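PDB 2JJN: erythromycin C-12 hydroxylase, which hydroxylates the macrolactone ring of erythromycin D at C-12 to give erythromycin C, as a heme-dependent cytochrome P450 monooxygenase of antibiotic biosynthesis. Local coordinates for residues P93-L98 against G349-L354. The protein carries 2 engineered substitutions. Sequence-based numbering, arbitrary orientation.
Sequences PEHRAL and GVHFCL. With HEM (protoporphyrin IX containing Fe), chain B.
His95 extends its imidazole from helix 94-105 with CG anti to the backbone N (chi1 176°), while His351 swings its ring back with CG anti to its own carbonyl carbon; the two rings thereby converge on one heme propionate. Each takes one oxygen of that carboxylate: His95 NE2 donates to HEM O2D at 2.7 Å, and His351 ND1 to HEM O1D at 2.6 Å. O1D lies near the plane of the His351 ring, at its edge, so the N-H meets it almost straight on, at 172°. Histidine suits both places because its flat ring can lie against the neighbouring imidazole while its N-H points to the carboxylate. Here the imidazoles lie obliquely, their planes at 48° and centroids 4.0 Å apart, each placing part of its rim over a face of the other.

Val350 lies beside His95: Val350 O sits near the plane of the His95 ring, 3.2 Å from His95 CE1, and Val350 CG2 approaches His95 ND1 at 4.1 Å, a branched side chain setting a methyl beside the ring. A type I turn from Gly349 to Phe352 bends the chain here, and glycine, with no CB to press on the preceding carbonyl O, suits the positive phi of Gly349. Arg99 and Arg293 also hydrogen-bond to the heme, probably helping to balance its propionate charge. Two residues beyond His351, Cys353 SG binds the iron HEM FE at 2.3 Å, with a water as a further ligand. Helix 94-105 and the cysteine loop are thus joined through a heme propionate, at the propionate-anchoring site beside the cysteine-ligand loop of the cytochrome P450 fold.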
ATOM      1  N   PRO A  93     -20.807   6.528  11.063  1.00 25.35           N
ATOM      2  CA  PRO A  93     -20.202   6.311  12.393  1.00 25.77           C
ATOM      3  C   PRO A  93     -19.619   4.905  12.618  1.00 24.40           C
ATOM      4  O   PRO A  93     -18.748   4.743  13.483  1.00 25.25           O
ATOM      5  CB  PRO A  93     -21.379   6.553  13.346  1.00 25.33           C
ATOM      6  CG  PRO A  93     -22.613   6.213  12.552  1.00 27.84           C
ATOM      7  CD  PRO A  93     -22.276   6.440  11.073  1.00 26.66           C
ATOM      8  N   GLU A  94     -20.050   3.945  11.809  1.00 24.78           N
ATOM      9  CA  GLU A  94     -19.598   2.568  11.954  1.00 24.80           C
ATOM     10  C   GLU A  94     -18.077   2.536  11.860  1.00 23.77           C
ATOM     11  O   GLU A  94     -17.406   1.804  12.592  1.00 23.18           O
ATOM     12  CB  GLU A  94     -20.254   1.611  10.927  1.00 24.92           C
ATOM     13  CG  GLU A  94     -19.778   0.143  11.114  0.50 27.06           C
ATOM     14  CD  GLU A  94     -20.345  -0.873  10.118  0.50 28.60           C
ATOM     15  OE1 GLU A  94     -20.114  -2.085  10.330  0.50 33.55           O
ATOM     16  OE2 GLU A  94     -21.005  -0.486   9.129  0.50 34.19           O
ATOM     17  N   HIS A  95     -17.510   3.314  10.930  1.00 21.27           N
ATOM     18  CA  HIS A  95     -16.052   3.271  10.788  1.00 21.27           C
ATOM     19  C   HIS A  95     -15.312   3.605  12.085  1.00 22.38           C
ATOM     20  O   HIS A  95     -14.271   3.011  12.405  1.00 21.83           O
ATOM     21  CB  HIS A  95     -15.565   4.234   9.690  1.00 21.26           C
ATOM     22  CG  HIS A  95     -14.072   4.286   9.580  1.00 19.79           C
ATOM     23  ND1 HIS A  95     -13.323   5.268  10.200  1.00 20.27           N
ATOM     24  CD2 HIS A  95     -13.185   3.435   9.003  1.00 19.54           C
ATOM     25  CE1 HIS A  95     -12.037   5.045   9.967  1.00 20.04           C
ATOM     26  NE2 HIS A  95     -11.928   3.934   9.262  1.00 20.71           N
ATOM     27  N   ARG A  96     -15.836   4.585  12.810  1.00 23.09           N
ATOM     28  CA  ARG A  96     -15.170   5.046  14.000  1.00 24.05           C
ATOM     29  C   ARG A  96     -15.199   3.939  15.056  1.00 23.14           C
ATOM     30  O   ARG A  96     -14.193   3.706  15.704  1.00 24.03           O
ATOM     31  CB  ARG A  96     -15.889   6.269  14.522  1.00 26.32           C
ATOM     32  CG  ARG A  96     -15.265   6.825  15.756  1.00 29.49           C
ATOM     33  CD  ARG A  96     -16.251   7.855  16.288  1.00 36.00           C
ATOM     34  NE  ARG A  96     -16.218   9.059  15.465  1.00 42.41           N
ATOM     35  CZ  ARG A  96     -17.268   9.824  15.200  1.00 45.87           C
ATOM     36  NH1 ARG A  96     -18.472   9.508  15.675  1.00 48.44           N
ATOM     37  NH2 ARG A  96     -17.106  10.912  14.453  1.00 48.89           N
ATOM     38  N   ALA A  97     -16.352   3.283  15.191  1.00 23.27           N
ATOM     39  CA  ALA A  97     -16.528   2.187  16.174  1.00 22.31           C
ATOM     40  C   ALA A  97     -15.584   1.046  15.805  1.00 22.26           C
ATOM     41  O   ALA A  97     -14.928   0.448  16.683  1.00 23.45           O
ATOM     42  CB  ALA A  97     -17.953   1.686  16.193  1.00 23.20           C
ATOM     43  N   LEU A  98     -15.560   0.704  14.519  1.00 20.92           N
ATOM     44  CA  LEU A  98     -14.745  -0.395  14.085  1.00 20.53           C
ATOM     45  C   LEU A  98     -13.251  -0.078  14.265  1.00 20.39           C
ATOM     46  O   LEU A  98     -12.480  -0.896  14.731  1.00 20.47           O
ATOM     47  CB  LEU A  98     -15.094  -0.755  12.639  1.00 20.76           C
ATOM     48  CG  LEU A  98     -14.367  -1.895  12.005  0.80 22.62           C
ATOM     49  CD1 LEU A  98     -14.669  -3.219  12.764  0.80 24.46           C
ATOM     50  CD2 LEU A  98     -14.827  -2.004  10.572  0.80 23.40           C
ATOM     51  N   GLY A 349      -6.863  11.956   6.812  1.00 10.39           N
ATOM     52  CA  GLY A 349      -8.156  11.897   7.515  1.00 10.49           C
ATOM     53  C   GLY A 349      -8.376  10.575   8.225  1.00 10.50           C
ATOM     54  O   GLY A 349      -7.410   9.904   8.623  1.00 11.53           O
ATOM     55  N   VAL A 350      -9.650  10.209   8.393  1.00 11.21           N
ATOM     56  CA  VAL A 350      -9.941   9.134   9.343  1.00 11.36           C
ATOM     57  C   VAL A 350      -9.525   7.739   8.884  1.00 12.46           C
ATOM     58  O   VAL A 350      -9.432   6.808   9.722  1.00 13.21           O
ATOM     59  CB  VAL A 350     -11.412   9.111   9.769  1.00 12.12           C
ATOM     60  CG1 VAL A 350     -11.785  10.430  10.487  1.00 13.76           C
ATOM     61  CG2 VAL A 350     -12.310   8.855   8.610  1.00 10.95           C
ATOM     62  N   HIS A 351      -9.306   7.561   7.574  1.00 10.81           N
ATOM     63  CA  HIS A 351      -8.836   6.259   7.095  1.00 10.27           C
ATOM     64  C   HIS A 351      -7.321   6.187   6.996  1.00 10.28           C
ATOM     65  O   HIS A 351      -6.780   5.195   6.461  1.00 10.81           O
ATOM     66  CB  HIS A 351      -9.457   5.916   5.722  1.00 10.27           C
ATOM     67  CG  HIS A 351     -10.922   5.646   5.789  1.00  9.85           C
ATOM     68  ND1 HIS A 351     -11.437   4.397   6.104  1.00 10.60           N
ATOM     69  CD2 HIS A 351     -11.987   6.446   5.535  1.00 11.83           C
ATOM     70  CE1 HIS A 351     -12.760   4.456   6.054  1.00 11.65           C
ATOM     71  NE2 HIS A 351     -13.120   5.688   5.714  1.00 11.56           N
ATOM     72  N   PHE A 352      -6.605   7.189   7.525  1.00 10.71           N
ATOM     73  CA  PHE A 352      -5.136   7.212   7.451  1.00 10.57           C
ATOM     74  C   PHE A 352      -4.568   5.837   7.868  1.00 10.35           C
ATOM     75  O   PHE A 352      -4.983   5.253   8.866  1.00 10.19           O
ATOM     76  CB  PHE A 352      -4.603   8.293   8.399  1.00 10.56           C
ATOM     77  CG  PHE A 352      -3.120   8.548   8.245  1.00  9.80           C
ATOM     78  CD1 PHE A 352      -2.648   9.545   7.398  1.00 12.01           C
ATOM     79  CD2 PHE A 352      -2.192   7.750   8.957  1.00 12.89           C
ATOM     80  CE1 PHE A 352      -1.235   9.765   7.259  1.00 12.44           C
ATOM     81  CE2 PHE A 352      -0.823   7.957   8.853  1.00 15.23           C
ATOM     82  CZ  PHE A 352      -0.331   8.954   7.979  1.00 13.74           C
ATOM     83  N   CYS A 353      -3.634   5.315   7.080  1.00 10.32           N
ATOM     84  CA  CYS A 353      -3.119   3.933   7.253  1.00 10.21           C
ATOM     85  C   CYS A 353      -2.860   3.508   8.692  1.00 11.14           C
ATOM     86  O   CYS A 353      -2.008   4.083   9.362  1.00 12.07           O
ATOM     87  CB  CYS A 353      -1.798   3.842   6.474  1.00 11.02           C
ATOM     88  SG  CYS A 353      -1.196   2.165   6.465  1.00 12.55           S
ATOM     89  N   LEU A 354      -3.600   2.488   9.124  1.00 12.40           N
ATOM     90  CA  LEU A 354      -3.451   1.864  10.422  1.00 13.23           C
ATOM     91  C   LEU A 354      -2.104   1.174  10.534  1.00 13.97           C
ATOM     92  O   LEU A 354      -1.571   0.989  11.634  1.00 14.29           O
ATOM     93  CB  LEU A 354      -4.593   0.808  10.602  1.00 13.84           C
ATOM     94  CG  LEU A 354      -4.738   0.229  12.000  1.00 19.76           C
ATOM     95  CD1 LEU A 354      -4.924   1.281  13.097  1.00 23.87           C
ATOM     96  CD2 LEU A 354      -5.939  -0.706  11.965  1.00 24.53           C
TER
HETATM   97  CHA HEM B 412      -5.239   2.385   4.871  1.00 12.24           C
HETATM   98  CHB HEM B 412      -1.245   3.031   2.143  1.00 10.52           C
HETATM   99  CHC HEM B 412       1.001  -0.447   4.663  1.00 14.69           C
HETATM  100  CHD HEM B 412      -3.203  -1.630   6.807  1.00 13.38           C
HETATM  101  C1A HEM B 412      -4.305   2.876   3.980  1.00 11.79           C
HETATM  102  C2A HEM B 412      -4.542   4.001   3.069  1.00 11.12           C
HETATM  103  C3A HEM B 412      -3.455   4.168   2.310  1.00 10.18           C
HETATM  104  C4A HEM B 412      -2.487   3.161   2.698  1.00 10.32           C
HETATM  105  CMA HEM B 412      -3.247   5.209   1.188  1.00 10.50           C
HETATM  106  CAA HEM B 412      -5.817   4.863   3.023  1.00 11.83           C
HETATM  107  CBA HEM B 412      -6.905   4.210   2.190  1.00 12.51           C
HETATM  108  CGA HEM B 412      -8.073   5.161   1.913  1.00 13.91           C
HETATM  109  O1A HEM B 412      -8.049   6.332   2.386  1.00 13.54           O
HETATM  110  O2A HEM B 412      -9.045   4.686   1.245  1.00 12.07           O
HETATM  111  C1B HEM B 412      -0.278   2.138   2.608  1.00 11.04           C
HETATM  112  C2B HEM B 412       1.087   2.086   2.149  1.00 11.14           C
HETATM  113  C3B HEM B 412       1.719   1.122   2.857  1.00 12.51           C
HETATM  114  C4B HEM B 412       0.726   0.564   3.767  1.00 12.70           C
HETATM  115  CMB HEM B 412       1.579   3.045   1.045  1.00 12.64           C
HETATM  116  CAB HEM B 412       3.165   0.591   2.784  1.00 14.56           C
HETATM  117  CBB HEM B 412       4.134   1.399   2.500  1.00 16.65           C
HETATM  118  C1C HEM B 412       0.059  -1.067   5.455  1.00 13.35           C
HETATM  119  C2C HEM B 412       0.326  -2.185   6.347  1.00 14.47           C
HETATM  120  C3C HEM B 412      -0.840  -2.515   6.941  1.00 13.07           C
HETATM  121  C4C HEM B 412      -1.875  -1.601   6.453  1.00 12.68           C
HETATM  122  CMC HEM B 412       1.738  -2.808   6.515  1.00 15.87           C
HETATM  123  CAC HEM B 412      -1.145  -3.649   7.939  1.00 17.74           C
HETATM  124  CBC HEM B 412      -0.312  -3.998   8.919  1.00 22.66           C
HETATM  125  C1D HEM B 412      -4.095  -0.667   6.443  1.00 11.76           C
HETATM  126  C2D HEM B 412      -5.456  -0.674   6.873  1.00 13.95           C
HETATM  127  C3D HEM B 412      -6.075   0.560   6.302  1.00 12.38           C
HETATM  128  C4D HEM B 412      -5.038   1.210   5.557  1.00 10.73           C
HETATM  129  CMD HEM B 412      -6.162  -1.745   7.758  1.00 14.33           C
HETATM  130  CAD HEM B 412      -7.532   1.038   6.440  1.00 11.56           C
HETATM  131  CBD HEM B 412      -7.691   2.008   7.627  1.00 11.86           C
HETATM  132  CGD HEM B 412      -9.088   2.547   7.666  1.00 13.11           C
HETATM  133  O1D HEM B 412      -9.846   2.404   6.691  1.00 12.77           O
HETATM  134  O2D HEM B 412      -9.441   3.135   8.710  1.00 12.70           O
HETATM  135  NA  HEM B 412      -3.008   2.389   3.745  1.00 10.32           N
HETATM  136  NB  HEM B 412      -0.507   1.164   3.576  1.00 10.64           N
HETATM  137  NC  HEM B 412      -1.289  -0.776   5.544  1.00 10.67           N
HETATM  138  ND  HEM B 412      -3.869   0.479   5.653  1.00 10.46           N
HETATM  139 FE   HEM B 412      -2.116   0.926   4.730  1.00 12.77          FE
HETATM  140  O   HOH W   1      -2.745  -0.372   3.047  1.00 27.42           O